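PDB 4G7X: putative uncharacterized protein from Vibrio cholerae, which probably serves as the N-terminal domain of the minor coat protein pIII of phage CTXphi, which is thought to take part in infection of its bacterial host. Local coordinates for residues 33-39 with 92-98. Residues are numbered along the deposited sequence; the frame is centred on the assembly and turned at random.
Sequences VQSVLFD and ERCIYPY
Phe38 meets two tyrosines of 92-98, and both tyrosine rings meet it obliquely, with planes at about 55°. Against Tyr96 it runs side by side, both chains pointing the same way; CD2 of Tyr96 lies 3.8 Å from CD2 of Phe38, at the edge of the phenylalanine ring. Tyr98 crosses the far end of Phe38 instead, its CD1 3.6 Å from Phe38 CZ. With CG anti to the backbone N, chi1 175° carries the Phe38 ring out to where it meets Tyr96 along one edge and Tyr98 near CE2 and CZ, completing a three-ring cluster; His22 and Leu24 also pack on Phe38. The other half of Tyr98 receives Asp39, whose OD1 comes to 3.4 Å from CD2 of that ring, the carboxylate plane turned well out of parallel with it. Water 1 accepts from Asp39 N and donates to Tyr96 O, continuing the backbone link where direct pairing ends.

Two residues before Phe38, Val36 places CG1 3.6 Å from CB of Tyr96, while Pro97 CD lies over one face of the Tyr96 ring and Leu25 O binds its hydroxyl. Val36 shares this face of the sheet with Cys94, whose SG is disulfide-bonded to Cys84, and Val33 CG1 packs against that SG at 3.9 Å. Ser35, Arg93, Leu37 and Ile95 occupy the other face, where Ser35 OG bonds Asp44. Gln34 CB lies loosely over one face of the Arg93 guanidinium, 4.4 Å from NH2.

Backbone evidence fixes the register: Leu37 N donates to Cys94 O at 3.0 Å, and Tyr96 N returns a bond to Leu37 O at 2.9 Å, its donor tilted out of the carbonyl plane. Strand axes only 9° apart identify a parallel pair, in which the short, disulfide-tethered strand 93-95 joins strand 35-38 in an otherwise antiparallel mixed sheet of this N1 domain.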
loop_
_atom_site.group_PDB
_atom_site.type_symbol
_atom_site.label_atom_id
_atom_site.label_comp_id
_atom_site.label_asym_id
_atom_site.label_seq_id
_atom_site.Cartn_x
_atom_site.Cartn_y
_atom_site.Cartn_z
ATOM N N VAL A 33 -11.267 9.980 -4.804
ATOM C CA VAL A 33 -11.261 9.545 -6.192
ATOM C C VAL A 33 -11.906 8.161 -6.291
ATOM O O VAL A 33 -11.499 7.226 -5.610
ATOM C CB VAL A 33 -9.831 9.599 -6.782
ATOM C CG1 VAL A 33 -9.811 9.083 -8.210
ATOM C CG2 VAL A 33 -9.297 11.027 -6.740
ATOM N N GLN A 34 -12.948 8.060 -7.110
ATOM C CA GLN A 34 -13.823 6.883 -7.115
ATOM C C GLN A 34 -13.338 5.760 -8.019
ATOM O O GLN A 34 -13.362 4.589 -7.641
ATOM C CB GLN A 34 -15.249 7.289 -7.503
ATOM C CG GLN A 34 -15.916 8.206 -6.481
ATOM C CD GLN A 34 -16.188 7.507 -5.166
ATOM O OE1 GLN A 34 -16.999 6.585 -5.103
ATOM N NE2 GLN A 34 -15.505 7.927 -4.112
ATOM N N SER A 35 -12.905 6.130 -9.215
ATOM C CA SER A 35 -12.433 5.170 -10.198
ATOM C C SER A 35 -11.212 5.727 -10.899
ATOM O O SER A 35 -11.169 6.908 -11.243
ATOM C CB SER A 35 -13.527 4.848 -11.217
ATOM O OG SER A 35 -14.660 4.241 -10.609
ATOM N N VAL A 36 -10.212 4.871 -11.090
ATOM C CA VAL A 36 -8.953 5.264 -11.704
ATOM C C VAL A 36 -8.550 4.213 -12.725
ATOM O O VAL A 36 -8.567 3.013 -12.427
ATOM C CB VAL A 36 -7.821 5.404 -10.660
ATOM C CG1 VAL A 36 -6.493 5.726 -11.337
ATOM C CG2 VAL A 36 -8.154 6.475 -9.634
ATOM N N LEU A 37 -8.196 4.669 -13.920
ATOM C CA LEU A 37 -7.573 3.801 -14.908
ATOM C C LEU A 37 -6.073 3.759 -14.631
ATOM O O LEU A 37 -5.338 4.700 -14.946
ATOM C CB LEU A 37 -7.887 4.278 -16.325
ATOM C CG LEU A 37 -7.504 3.334 -17.467
ATOM C CD1 LEU A 37 -8.234 2.000 -17.351
ATOM C CD2 LEU A 37 -7.825 4.015 -18.785
ATOM N N PHE A 38 -5.646 2.669 -13.999
ATOM C CA PHE A 38 -4.279 2.526 -13.522
ATOM C C PHE A 38 -3.599 1.410 -14.281
ATOM O O PHE A 38 -3.993 0.243 -14.170
ATOM C CB PHE A 38 -4.263 2.229 -12.015
ATOM C CG PHE A 38 -2.887 1.951 -11.467
ATOM C CD1 PHE A 38 -2.434 0.641 -11.313
ATOM C CD2 PHE A 38 -2.040 2.997 -11.122
ATOM C CE1 PHE A 38 -1.163 0.384 -10.819
ATOM C CE2 PHE A 38 -0.771 2.744 -10.621
ATOM C CZ PHE A 38 -0.332 1.438 -10.471
ATOM N N ASP A 39 -2.571 1.776 -15.043
ATOM C CA ASP A 39 -1.801 0.815 -15.831
ATOM C C ASP A 39 -2.728 -0.060 -16.699
ATOM O O ASP A 39 -2.525 -1.270 -16.848
ATOM C CB ASP A 39 -0.921 -0.026 -14.896
ATOM C CG ASP A 39 0.323 -0.566 -15.573
ATOM O OD1 ASP A 39 0.804 0.034 -16.560
ATOM O OD2 ASP A 39 0.829 -1.601 -15.097
ATOM N N GLU A 92 -12.559 13.029 -9.799
ATOM C CA GLU A 92 -12.901 11.784 -9.106
ATOM C C GLU A 92 -12.957 10.563 -10.028
ATOM O O GLU A 92 -13.150 9.445 -9.554
ATOM C CB GLU A 92 -14.191 11.919 -8.293
ATOM C CG GLU A 92 -15.440 12.113 -9.129
ATOM C CD GLU A 92 -15.553 13.516 -9.681
ATOM O OE1 GLU A 92 -14.906 14.436 -9.133
ATOM O OE2 GLU A 92 -16.299 13.696 -10.662
ATOM N N ARG A 93 -12.800 10.786 -11.333
ATOM C CA ARG A 93 -12.568 9.701 -12.292
ATOM C C ARG A 93 -11.451 10.158 -13.200
ATOM O O ARG A 93 -11.562 11.194 -13.853
ATOM C CB ARG A 93 -13.821 9.378 -13.102
ATOM C CG ARG A 93 -14.858 8.651 -12.283
ATOM C CD ARG A 93 -16.044 8.186 -13.102
ATOM N NE ARG A 93 -16.854 7.332 -12.243
ATOM C CZ ARG A 93 -17.697 7.797 -11.325
ATOM N NH1 ARG A 93 -17.867 9.104 -11.186
ATOM N NH2 ARG A 93 -18.375 6.955 -10.556
ATOM N N CYS A 94 -10.352 9.415 -13.219
ATOM C CA CYS A 94 -9.166 9.902 -13.909
ATOM C C CYS A 94 -8.225 8.786 -14.335
ATOM O O CYS A 94 -8.335 7.658 -13.856
ATOM C CB CYS A 94 -8.436 10.932 -13.032
ATOM S SG CYS A 94 -7.956 10.351 -11.382
ATOM N N ILE A 95 -7.312 9.111 -15.246
ATOM C CA ILE A 95 -6.293 8.172 -15.706
ATOM C C ILE A 95 -5.021 8.418 -14.902
ATOM O O ILE A 95 -4.541 9.550 -14.828
ATOM C CB ILE A 95 -6.033 8.338 -17.224
ATOM C CG1 ILE A 95 -7.332 8.119 -18.009
ATOM C CG2 ILE A 95 -4.927 7.397 -17.690
ATOM C CD1 ILE A 95 -7.232 8.448 -19.485
ATOM N N TYR A 96 -4.480 7.373 -14.278
ATOM C CA TYR A 96 -3.292 7.553 -13.439
ATOM C C TYR A 96 -2.009 7.686 -14.265
ATOM O O TYR A 96 -1.830 6.967 -15.248
ATOM C CB TYR A 96 -3.155 6.436 -12.399
ATOM C CG TYR A 96 -2.492 6.921 -11.127
ATOM C CD1 TYR A 96 -3.202 7.679 -10.197
ATOM C CD2 TYR A 96 -1.152 6.646 -10.868
ATOM C CE1 TYR A 96 -2.599 8.143 -9.039
ATOM C CE2 TYR A 96 -0.540 7.104 -9.713
ATOM C CZ TYR A 96 -1.265 7.857 -8.807
ATOM O OH TYR A 96 -0.653 8.307 -7.659
ATOM N N PRO A 97 -1.125 8.633 -13.886
ATOM C CA PRO A 97 0.169 8.775 -14.569
ATOM C C PRO A 97 1.244 7.826 -14.020
ATOM O O PRO A 97 2.252 8.275 -13.465
ATOM C CB PRO A 97 0.538 10.243 -14.321
ATOM C CG PRO A 97 -0.161 10.610 -13.057
ATOM C CD PRO A 97 -1.378 9.733 -12.934
ATOM N N TYR A 98 1.029 6.523 -14.197
ATOM C CA TYR A 98 1.939 5.489 -13.682
ATOM C C TYR A 98 3.169 5.233 -14.567
ATOM O O TYR A 98 3.080 5.278 -15.800
ATOM C CB TYR A 98 1.168 4.182 -13.444
ATOM C CG TYR A 98 2.043 2.971 -13.179
ATOM C CD1 TYR A 98 2.625 2.765 -11.927
ATOM C CD2 TYR A 98 2.294 2.037 -14.185
ATOM C CE1 TYR A 98 3.429 1.660 -11.685
ATOM C CE2 TYR A 98 3.097 0.930 -13.953
ATOM C CZ TYR A 98 3.660 0.746 -12.701
ATOM O OH TYR A 98 4.456 -0.354 -12.472
HETATM O O HOH W 1 -1.559 4.256 -15.444
#